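PDB 1OXU: glucose import ATP-binding protein GlcV from Sulfolobus solfataricus, which hydrolyses ATP to drive glucose uptake, as the energy-coupling subunit of the GlcSTUV ABC transporter. Local coordinates for residues Val9-Lys14 / Val56-Glu61; Val19-Val24 / Thr45-Ile50. All coordinates share one frame; numbering follows the deposited sequence.

Contact 1. Residues Val9-Lys14 / Val56-Glu61. With ADP (adenosine-5'-diphosphate), chain B.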
ATOM      1  N   VAL A   9     -13.852  14.397   3.942  1.00  8.15           N
ATOM      2  CA  VAL A   9     -13.731  13.940   5.316  1.00 11.99           C
ATOM      3  C   VAL A   9     -12.467  14.426   6.010  1.00 14.37           C
ATOM      4  O   VAL A   9     -11.357  14.216   5.523  1.00  9.68           O
ATOM      5  CB  VAL A   9     -13.825  12.410   5.422  1.00 16.11           C
ATOM      6  CG1 VAL A   9     -13.358  11.946   6.796  1.00 14.03           C
ATOM      7  CG2 VAL A   9     -15.266  11.961   5.159  1.00 15.07           C
ATOM      8  N   SER A  10     -12.659  15.084   7.148  1.00  6.19           N
ATOM      9  CA  SER A  10     -11.564  15.546   7.991  1.00 11.90           C
ATOM     10  C   SER A  10     -11.756  14.988   9.395  1.00 13.60           C
ATOM     11  O   SER A  10     -12.878  14.709   9.809  1.00 11.89           O
ATOM     12  CB  SER A  10     -11.523  17.079   8.054  1.00  6.81           C
ATOM     13  OG  SER A  10     -11.058  17.640   6.841  1.00 11.56           O
ATOM     14  N   LYS A  11     -10.662  14.823  10.129  1.00  6.10           N
ATOM     15  CA  LYS A  11     -10.726  14.311  11.495  1.00 17.61           C
ATOM     16  C   LYS A  11      -9.651  14.968  12.341  1.00  9.70           C
ATOM     17  O   LYS A  11      -8.472  14.917  12.001  1.00 14.97           O
ATOM     18  CB  LYS A  11     -10.546  12.792  11.524  1.00 12.07           C
ATOM     19  CG  LYS A  11     -10.466  12.212  12.940  1.00 14.51           C
ATOM     20  CD  LYS A  11     -11.798  12.331  13.665  1.00 12.88           C
ATOM     21  CE  LYS A  11     -11.706  11.830  15.102  1.00 18.21           C
ATOM     22  NZ  LYS A  11     -13.023  11.898  15.806  1.00 18.24           N
ATOM     23  N   VAL A  12     -10.053  15.603  13.436  1.00  7.88           N
ATOM     24  CA  VAL A  12      -9.079  16.266  14.294  1.00 12.45           C
ATOM     25  C   VAL A  12      -8.990  15.603  15.663  1.00 17.76           C
ATOM     26  O   VAL A  12      -9.939  14.979  16.114  1.00 11.17           O
ATOM     27  CB  VAL A  12      -9.383  17.776  14.455  1.00 12.47           C
ATOM     28  CG1 VAL A  12      -9.415  18.465  13.089  1.00 14.95           C
ATOM     29  CG2 VAL A  12     -10.698  17.997  15.211  1.00 14.68           C
ATOM     30  N   PHE A  13      -7.827  15.723  16.297  1.00  7.62           N
ATOM     31  CA  PHE A  13      -7.611  15.216  17.645  1.00  7.50           C
ATOM     32  C   PHE A  13      -6.997  16.344  18.467  1.00 19.71           C
ATOM     33  O   PHE A  13      -6.661  17.402  17.928  1.00  8.95           O
ATOM     34  CB  PHE A  13      -6.680  13.996  17.652  1.00 16.33           C
ATOM     35  CG  PHE A  13      -7.303  12.744  17.092  1.00 21.98           C
ATOM     36  CD1 PHE A  13      -6.843  12.198  15.897  1.00 18.11           C
ATOM     37  CD2 PHE A  13      -8.342  12.106  17.762  1.00 13.65           C
ATOM     38  CE1 PHE A  13      -7.414  11.038  15.373  1.00 18.73           C
ATOM     39  CE2 PHE A  13      -8.929  10.948  17.246  1.00 21.93           C
ATOM     40  CZ  PHE A  13      -8.467  10.411  16.052  1.00 15.39           C
ATOM     41  N   LYS A  14      -6.848  16.113  19.766  1.00  6.72           N
ATOM     42  CA  LYS A  14      -6.298  17.115  20.674  1.00 14.75           C
ATOM     43  C   LYS A  14      -7.008  18.464  20.556  1.00 17.02           C
ATOM     44  O   LYS A  14      -6.364  19.500  20.443  1.00  7.12           O
ATOM     45  CB  LYS A  14      -4.784  17.282  20.470  1.00 13.99           C
ATOM     46  CG  LYS A  14      -3.971  16.016  20.759  1.00 16.71           C
ATOM     47  CD  LYS A  14      -2.488  16.308  20.976  1.00 55.14           C
ATOM     48  CE  LYS A  14      -1.634  15.036  20.906  1.00 17.86           C
ATOM     49  NZ  LYS A  14      -2.132  13.939  21.789  1.00 27.47           N
ATOM     50  N   VAL A  56     -16.135   8.853  13.747  1.00 17.97           N
ATOM     51  CA  VAL A  56     -16.845   9.634  12.745  1.00 16.37           C
ATOM     52  C   VAL A  56     -15.978  10.789  12.275  1.00 10.92           C
ATOM     53  O   VAL A  56     -15.047  11.189  12.967  1.00 11.75           O
ATOM     54  CB  VAL A  56     -18.146  10.238  13.311  1.00 16.90           C
ATOM     55  CG1 VAL A  56     -19.162   9.149  13.608  1.00 16.74           C
ATOM     56  CG2 VAL A  56     -17.850  11.080  14.559  1.00 16.61           C
ATOM     57  N   PRO A  57     -16.290  11.330  11.103  1.00 11.43           N
ATOM     58  CA  PRO A  57     -15.583  12.506  10.590  1.00  8.19           C
ATOM     59  C   PRO A  57     -15.890  13.710  11.484  1.00 13.48           C
ATOM     60  O   PRO A  57     -17.012  13.815  11.983  1.00 10.25           O
ATOM     61  CB  PRO A  57     -16.227  12.733   9.213  1.00 12.31           C
ATOM     62  CG  PRO A  57     -16.944  11.463   8.885  1.00 15.00           C
ATOM     63  CD  PRO A  57     -17.344  10.862  10.187  1.00 10.21           C
ATOM     64  N   SER A  58     -14.916  14.585  11.707  1.00  9.82           N
ATOM     65  CA  SER A  58     -15.169  15.831  12.434  1.00 11.37           C
ATOM     66  C   SER A  58     -15.993  16.726  11.509  1.00 12.61           C
ATOM     67  O   SER A  58     -16.957  17.359  11.930  1.00 14.61           O
ATOM     68  CB  SER A  58     -13.857  16.522  12.812  1.00 13.02           C
ATOM     69  OG  SER A  58     -12.990  15.637  13.492  1.00 14.93           O
ATOM     70  N   THR A  59     -15.602  16.764  10.239  1.00  7.59           N
ATOM     71  CA  THR A  59     -16.367  17.458   9.204  1.00 20.65           C
ATOM     72  C   THR A  59     -16.390  16.572   7.966  1.00  5.08           C
ATOM     73  O   THR A  59     -15.499  15.749   7.775  1.00 11.24           O
ATOM     74  CB  THR A  59     -15.740  18.827   8.850  1.00 15.71           C
ATOM     75  OG1 THR A  59     -14.350  18.651   8.555  1.00 17.65           O
ATOM     76  CG2 THR A  59     -15.748  19.764  10.061  1.00 24.21           C
ATOM     77  N   GLY A  60     -17.393  16.749   7.115  1.00 12.83           N
ATOM     78  CA  GLY A  60     -17.503  15.945   5.909  1.00 15.66           C
ATOM     79  C   GLY A  60     -18.496  14.813   6.110  1.00 16.90           C
ATOM     80  O   GLY A  60     -19.014  14.645   7.208  1.00 13.80           O
ATOM     81  N   GLU A  61     -18.736  14.027   5.062  1.00 14.09           N
ATOM     82  CA  GLU A  61     -19.736  12.955   5.101  1.00  9.29           C
ATOM     83  C   GLU A  61     -19.263  11.632   4.496  1.00 12.88           C
ATOM     84  O   GLU A  61     -18.347  11.598   3.671  1.00 10.56           O
ATOM     85  CB  GLU A  61     -21.012  13.403   4.368  1.00  9.32           C
ATOM     86  CG  GLU A  61     -21.615  14.710   4.874  1.00 19.14           C
ATOM     87  CD  GLU A  61     -23.075  14.877   4.488  1.00 26.41           C
ATOM     88  OE1 GLU A  61     -23.401  14.756   3.285  1.00 24.25           O
ATOM     89  OE2 GLU A  61     -23.905  15.134   5.388  1.00 24.10           O
TER
HETATM   90  PB  ADP B1486      -1.423   5.434  10.946  1.00 18.30           P
HETATM   91  O1B ADP B1486      -1.288   5.735   9.512  1.00 15.12           O
HETATM   92  O2B ADP B1486      -2.363   4.241  11.142  1.00 15.05           O
HETATM   93  O3B ADP B1486      -0.043   5.078  11.531  1.00 22.17           O
HETATM   94  PA  ADP B1486      -3.185   6.967  12.677  1.00 21.13           P
HETATM   95  O1A ADP B1486      -4.461   7.022  11.908  1.00 17.71           O
HETATM   96  O2A ADP B1486      -3.225   5.909  13.786  1.00 20.84           O
HETATM   97  O3A ADP B1486      -1.946   6.796  11.655  1.00 24.82           O
HETATM   98  O5' ADP B1486      -2.914   8.399  13.346  1.00 18.28           O
HETATM   99  C5' ADP B1486      -2.844   9.584  12.587  1.00 16.92           C
HETATM  100  C4' ADP B1486      -2.564  10.764  13.511  1.00 23.63           C
HETATM  101  O4' ADP B1486      -3.663  10.962  14.390  1.00 19.69           O
HETATM  102  C3' ADP B1486      -1.346  10.495  14.375  1.00 23.20           C
HETATM  103  O3' ADP B1486      -0.684  11.720  14.609  1.00 28.61           O
HETATM  104  C2' ADP B1486      -1.946  10.003  15.672  1.00 20.38           C
HETATM  105  O2' ADP B1486      -1.127  10.337  16.766  1.00 26.94           O
HETATM  106  C1' ADP B1486      -3.257  10.765  15.728  1.00 20.24           C
HETATM  107  N9  ADP B1486      -4.268   9.994  16.455  1.00 24.38           N
HETATM  108  C8  ADP B1486      -4.877   8.833  16.055  1.00 27.43           C
HETATM  109  N7  ADP B1486      -5.742   8.457  17.024  1.00 23.22           N
HETATM  110  C5  ADP B1486      -5.690   9.359  18.027  1.00 35.37           C
HETATM  111  C6  ADP B1486      -6.355   9.454  19.243  1.00 35.85           C
HETATM  112  N6  ADP B1486      -7.471   8.759  19.462  1.00 22.60           N
HETATM  113  N1  ADP B1486      -6.068  10.520  20.063  1.00 26.52           N
HETATM  114  C2  ADP B1486      -5.143  11.478  19.699  1.00 18.95           C
HETATM  115  N3  ADP B1486      -4.486  11.373  18.496  1.00 20.49           N
HETATM  116  C4  ADP B1486      -4.762  10.333  17.677  1.00 25.06           C
HETATM  117  O   HOH W   1     -13.735  18.375   5.835  1.00 25.61           O
HETATM  118  O   HOH W   2     -14.111  14.940  16.053  1.00 39.74           O
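Ser58 lays its hydroxyl against the backbone of strand 9-13, where OG lies 3.3 Å from Lys11 CA and accepts a hydrogen bond from Val12 N at 2.9 Å. OG is placed there by a chi1 of -52°, which sets it beside its own backbone N. The side chain thus does the work of a strand carbonyl. The backbone bonds are made two residues earlier in the strand, at Ser10. Ser10 N gives a nearly straight bond to Thr59 O at 3.0 Å. Ser10 O receives Ser58 N at 2.8 Å and, weakly, Thr59 N. Ser58 and Thr59 therefore both face Ser10, a classic beta bulge in an antiparallel pairing.

On the face with Ser10 and Thr59, Ser10 CB touches Thr59 OG1, and one water joins the two hydroxyls. Ser10 OG is also hydrogen-bonded to the backbone N of Asn23. Val9 CG1 meets Pro57 CB at 3.8 Å, and its other methyl, CG2, lies against Glu61 O. Lys11 bends at chi2 (68°), which brings CD to 3.5 Å from Val56 O. Its ammonium forms a salt bridge with Asp55, and a second water links NZ to Ser58 OG.

At the far end of the strand, the adenine lies over one face of the Phe13 ring, with ADP C5 3.4 Å above the ring plane over its centre. An aromatic ring on the adenine is consistent with the A-loop of ABC ATPases. The bulged pairing joins the strand of Phe13 to the chain entering strand 61-64, within the antiparallel beta subdomain of the ABC fold.

Contact 2. Residues Val19-Val24 / Thr45-Ile50. With MG (magnesium ion), chain D; ADP (adenosine-5'-diphosphate), chain B.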
ATOM      1  N   VAL A  19      -4.535  17.486  13.018  1.00  8.22           N
ATOM      2  CA  VAL A  19      -5.416  17.170  11.893  1.00  9.53           C
ATOM      3  C   VAL A  19      -4.944  15.843  11.293  1.00 10.87           C
ATOM      4  O   VAL A  19      -3.998  15.803  10.502  1.00 12.34           O
ATOM      5  CB  VAL A  19      -5.419  18.283  10.821  1.00 17.99           C
ATOM      6  CG1 VAL A  19      -6.372  17.930   9.681  1.00 11.03           C
ATOM      7  CG2 VAL A  19      -5.805  19.632  11.440  1.00 12.21           C
ATOM      8  N   ALA A  20      -5.598  14.760  11.699  1.00  9.29           N
ATOM      9  CA  ALA A  20      -5.217  13.418  11.279  1.00 10.93           C
ATOM     10  C   ALA A  20      -5.646  13.119   9.852  1.00  8.88           C
ATOM     11  O   ALA A  20      -4.963  12.397   9.133  1.00 10.45           O
ATOM     12  CB  ALA A  20      -5.780  12.378  12.239  1.00  6.34           C
ATOM     13  N   LEU A  21      -6.792  13.658   9.455  1.00  5.91           N
ATOM     14  CA  LEU A  21      -7.272  13.510   8.085  1.00 14.16           C
ATOM     15  C   LEU A  21      -7.731  14.885   7.606  1.00 21.67           C
ATOM     16  O   LEU A  21      -8.465  15.582   8.311  1.00  9.60           O
ATOM     17  CB  LEU A  21      -8.425  12.489   7.992  1.00 10.98           C
ATOM     18  CG  LEU A  21      -8.161  10.999   8.266  1.00 13.26           C
ATOM     19  CD1 LEU A  21      -9.462  10.172   8.227  1.00  7.48           C
ATOM     20  CD2 LEU A  21      -7.162  10.429   7.280  1.00  9.15           C
ATOM     21  N   ASP A  22      -7.316  15.273   6.403  1.00  8.50           N
ATOM     22  CA  ASP A  22      -7.628  16.608   5.899  1.00 15.28           C
ATOM     23  C   ASP A  22      -8.300  16.604   4.528  1.00 15.26           C
ATOM     24  O   ASP A  22      -7.636  16.413   3.505  1.00  9.89           O
ATOM     25  CB  ASP A  22      -6.344  17.434   5.826  1.00  7.33           C
ATOM     26  CG  ASP A  22      -6.587  18.875   5.401  1.00 29.06           C
ATOM     27  OD1 ASP A  22      -5.597  19.625   5.320  1.00 25.72           O
ATOM     28  OD2 ASP A  22      -7.712  19.348   5.125  1.00 18.60           O
ATOM     29  N   ASN A  23      -9.610  16.833   4.516  1.00 11.08           N
ATOM     30  CA  ASN A  23     -10.376  16.926   3.272  1.00 17.51           C
ATOM     31  C   ASN A  23     -10.201  15.744   2.320  1.00 16.43           C
ATOM     32  O   ASN A  23      -9.945  15.921   1.135  1.00 10.06           O
ATOM     33  CB  ASN A  23     -10.046  18.231   2.548  1.00 10.16           C
ATOM     34  CG  ASN A  23     -10.742  19.425   3.169  1.00 50.86           C
ATOM     35  OD1 ASN A  23     -10.098  20.335   3.686  1.00 46.67           O
ATOM     36  ND2 ASN A  23     -12.068  19.418   3.129  1.00 44.28           N
ATOM     37  N   VAL A  24     -10.353  14.539   2.849  1.00  7.37           N
ATOM     38  CA  VAL A  24     -10.189  13.333   2.061  1.00  6.98           C
ATOM     39  C   VAL A  24     -11.395  13.079   1.145  1.00 16.20           C
ATOM     40  O   VAL A  24     -12.539  13.111   1.578  1.00  9.35           O
ATOM     41  CB  VAL A  24      -9.901  12.124   2.984  1.00 16.17           C
ATOM     42  CG1 VAL A  24      -9.957  10.810   2.220  1.00 13.93           C
ATOM     43  CG2 VAL A  24      -8.529  12.312   3.680  1.00 11.04           C
ATOM     44  N   THR A  45      -5.146   4.234  10.017  1.00 12.37           N
ATOM     45  CA  THR A  45      -6.063   3.618  10.969  1.00 10.36           C
ATOM     46  C   THR A  45      -7.259   4.522  11.271  1.00 14.34           C
ATOM     47  O   THR A  45      -8.399   4.058  11.377  1.00 10.98           O
ATOM     48  CB  THR A  45      -5.314   3.211  12.253  1.00 11.22           C
ATOM     49  OG1 THR A  45      -4.473   2.081  11.969  1.00 12.53           O
ATOM     50  CG2 THR A  45      -6.290   2.671  13.294  1.00 17.32           C
ATOM     51  N   THR A  46      -7.005   5.815  11.410  1.00  9.17           N
ATOM     52  CA  THR A  46      -8.099   6.753  11.643  1.00 10.28           C
ATOM     53  C   THR A  46      -9.123   6.617  10.519  1.00 12.57           C
ATOM     54  O   THR A  46     -10.334   6.571  10.760  1.00 10.64           O
ATOM     55  CB  THR A  46      -7.583   8.200  11.711  1.00 10.69           C
ATOM     56  OG1 THR A  46      -6.704   8.348  12.839  1.00 11.23           O
ATOM     57  CG2 THR A  46      -8.735   9.155  12.029  1.00  6.92           C
ATOM     58  N   PHE A  47      -8.626   6.556   9.288  1.00 12.30           N
ATOM     59  CA  PHE A  47      -9.486   6.432   8.112  1.00 10.49           C
ATOM     60  C   PHE A  47     -10.316   5.150   8.194  1.00 13.02           C
ATOM     61  O   PHE A  47     -11.536   5.176   8.045  1.00 11.25           O
ATOM     62  CB  PHE A  47      -8.632   6.458   6.832  1.00 13.91           C
ATOM     63  CG  PHE A  47      -9.414   6.261   5.562  1.00 10.51           C
ATOM     64  CD1 PHE A  47     -10.171   7.295   5.027  1.00 13.17           C
ATOM     65  CD2 PHE A  47      -9.379   5.048   4.896  1.00 12.72           C
ATOM     66  CE1 PHE A  47     -10.882   7.120   3.856  1.00 18.43           C
ATOM     67  CE2 PHE A  47     -10.086   4.866   3.719  1.00 14.18           C
ATOM     68  CZ  PHE A  47     -10.842   5.904   3.199  1.00 19.88           C
ATOM     69  N   MET A  48      -9.648   4.028   8.450  1.00  9.18           N
ATOM     70  CA  MET A  48     -10.341   2.744   8.504  1.00 11.25           C
ATOM     71  C   MET A  48     -11.391   2.708   9.619  1.00  7.99           C
ATOM     72  O   MET A  48     -12.470   2.150   9.474  1.00 11.54           O
ATOM     73  CB  MET A  48      -9.299   1.648   8.734  1.00  8.71           C
ATOM     74  CG  MET A  48      -8.393   1.437   7.520  1.00 20.42           C
ATOM     75  SD  MET A  48      -9.284   0.752   6.116  1.00 29.72           S
ATOM     76  CE  MET A  48      -8.955  -0.987   6.440  1.00 20.87           C
ATOM     77  N   ARG A  49     -11.094   3.324  10.759  1.00  5.96           N
ATOM     78  CA  ARG A  49     -12.042   3.367  11.865  1.00 12.27           C
ATOM     79  C   ARG A  49     -13.303   4.144  11.476  1.00 12.26           C
ATOM     80  O   ARG A  49     -14.419   3.777  11.867  1.00 10.84           O
ATOM     81  CB  ARG A  49     -11.382   3.939  13.131  1.00 17.65           C
ATOM     82  CG  ARG A  49     -10.382   2.969  13.787  1.00 12.57           C
ATOM     83  CD  ARG A  49      -9.601   3.533  14.981  1.00 14.45           C
ATOM     84  NE  ARG A  49     -10.456   4.006  16.068  1.00 18.38           N
ATOM     85  CZ  ARG A  49     -11.008   3.222  16.987  1.00 39.28           C
ATOM     86  NH1 ARG A  49     -10.813   1.910  16.957  1.00 13.43           N
ATOM     87  NH2 ARG A  49     -11.764   3.750  17.941  1.00 21.37           N
ATOM     88  N   ILE A  50     -13.126   5.205  10.695  1.00 10.37           N
ATOM     89  CA  ILE A  50     -14.269   5.996  10.230  1.00  8.25           C
ATOM     90  C   ILE A  50     -15.111   5.182   9.237  1.00 16.91           C
ATOM     91  O   ILE A  50     -16.346   5.225   9.267  1.00  8.38           O
ATOM     92  CB  ILE A  50     -13.805   7.340   9.626  1.00 11.91           C
ATOM     93  CG1 ILE A  50     -13.381   8.299  10.753  1.00 11.19           C
ATOM     94  CG2 ILE A  50     -14.934   7.986   8.796  1.00 11.87           C
ATOM     95  CD1 ILE A  50     -12.676   9.569  10.275  1.00 12.27           C
TER
HETATM   96 MG    MG D1502      -2.310   2.427  11.839  1.00 21.74          MG
HETATM   97  PB  ADP B1486      -1.423   5.434  10.946  1.00 18.30           P
HETATM   98  O1B ADP B1486      -1.288   5.735   9.512  1.00 15.12           O
HETATM   99  O2B ADP B1486      -2.363   4.241  11.142  1.00 15.05           O
HETATM  100  O3B ADP B1486      -0.043   5.078  11.531  1.00 22.17           O
HETATM  101  PA  ADP B1486      -3.185   6.967  12.677  1.00 21.13           P
HETATM  102  O1A ADP B1486      -4.461   7.022  11.908  1.00 17.71           O
HETATM  103  O2A ADP B1486      -3.225   5.909  13.786  1.00 20.84           O
HETATM  104  O3A ADP B1486      -1.946   6.796  11.655  1.00 24.82           O
HETATM  105  O5' ADP B1486      -2.914   8.399  13.346  1.00 18.28           O
HETATM  106  C5' ADP B1486      -2.844   9.584  12.587  1.00 16.92           C
HETATM  107  C4' ADP B1486      -2.564  10.764  13.511  1.00 23.63           C
HETATM  108  O4' ADP B1486      -3.663  10.962  14.390  1.00 19.69           O
HETATM  109  C3' ADP B1486      -1.346  10.495  14.375  1.00 23.20           C
HETATM  110  O3' ADP B1486      -0.684  11.720  14.609  1.00 28.61           O
HETATM  111  C2' ADP B1486      -1.946  10.003  15.672  1.00 20.38           C
HETATM  112  O2' ADP B1486      -1.127  10.337  16.766  1.00 26.94           O
HETATM  113  C1' ADP B1486      -3.257  10.765  15.728  1.00 20.24           C
HETATM  114  N9  ADP B1486      -4.268   9.994  16.455  1.00 24.38           N
HETATM  115  C8  ADP B1486      -4.877   8.833  16.055  1.00 27.43           C
HETATM  116  N7  ADP B1486      -5.742   8.457  17.024  1.00 23.22           N
HETATM  117  C5  ADP B1486      -5.690   9.359  18.027  1.00 35.37           C
HETATM  118  C6  ADP B1486      -6.355   9.454  19.243  1.00 35.85           C
HETATM  119  N6  ADP B1486      -7.471   8.759  19.462  1.00 22.60           N
HETATM  120  N1  ADP B1486      -6.068  10.520  20.063  1.00 26.52           N
HETATM  121  C2  ADP B1486      -5.143  11.478  19.699  1.00 18.95           C
HETATM  122  N3  ADP B1486      -4.486  11.373  18.496  1.00 20.49           N
HETATM  123  C4  ADP B1486      -4.762  10.333  17.677  1.00 25.06           C
HETATM  124  O   HOH W   3      -2.221   1.431  10.086  1.00 17.05           O
HETATM  125  O   HOH W   4      -0.085   2.405  11.824  1.00 16.11           O
HETATM  126  O   HOH W   5      -2.105   0.571  13.053  1.00 24.54           O
HETATM  127  O   HOH W   6      -2.500   3.360  13.823  1.00 17.70           O
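The Walker A helix of the ABC ATPase packs here on strand 18-28 of the antiparallel sheet, while its first turn grips the nucleotide. Leu21 carries the apolar part through a single methyl. Its CD1 lies 3.7 Å from Phe47 CA and also touches Thr46 CG2. The same methyl meets Ile50 CD1 tip to tip at 3.9 Å. It sits at the edge of the Phe47 ring, near the ring plane. Leu21 CG stands beside the backbone N (chi1 -67°) and the chain is then extended, which carries CD1 to the helix. Farther along the segment, Val24 CG1 approaches Phe47 CE1 obliquely at 4.1 Å. No hydrogen bond joins the two segments.

Thr46 works on two sides. Its CG2, anti to the backbone N, turns to Leu21, while OG1 donates to ADP O1A at 2.8 Å. Thr46 N donates to the same oxygen, so this alpha-phosphate oxygen is held twice by one residue. Ala20 CB comes 3.3 Å from ADP O4', so the strand touches the ribose too.

Thr45 holds the beta-phosphate end. Its N donates to ADP O2B, and its OG1 binds the magnesium ion at 2.2 Å. ADP O2B and four waters complete six ligands, and two of these waters donate on to the phosphates. Asp165 is hydrogen-bonded to Thr45 OG1 and so stands in the second shell of the metal. Gly41, Gly43 and Lys44 add further bonds to ADP. Backbone amides at a helix start, with a threonine hydroxyl on magnesium, are the hallmark of the P-loop (Walker A) site.

Overall arrangement
The two contacts lie side by side, with centres about 7 Å apart. Strands 4-13 and 18-28 are neighbours in one antiparallel sheet and join them directly. Val9 O and Val24 N lie 2.9 Å apart, a probable hydrogen bond between the strands. Lys11 CG also packs on Thr46 CG2 at 3.6 Å, so the strand of contact 1 reaches the helix of contact 2. Both contacts touch the same ADP, at different parts. Contact 1 brings Phe13 to the adenine, whereas contact 2 supplies the ribose neighbour, the phosphate amides and the magnesium ligand. The nearest side-chain atom of Lys11 is about 13 Å from the magnesium ion.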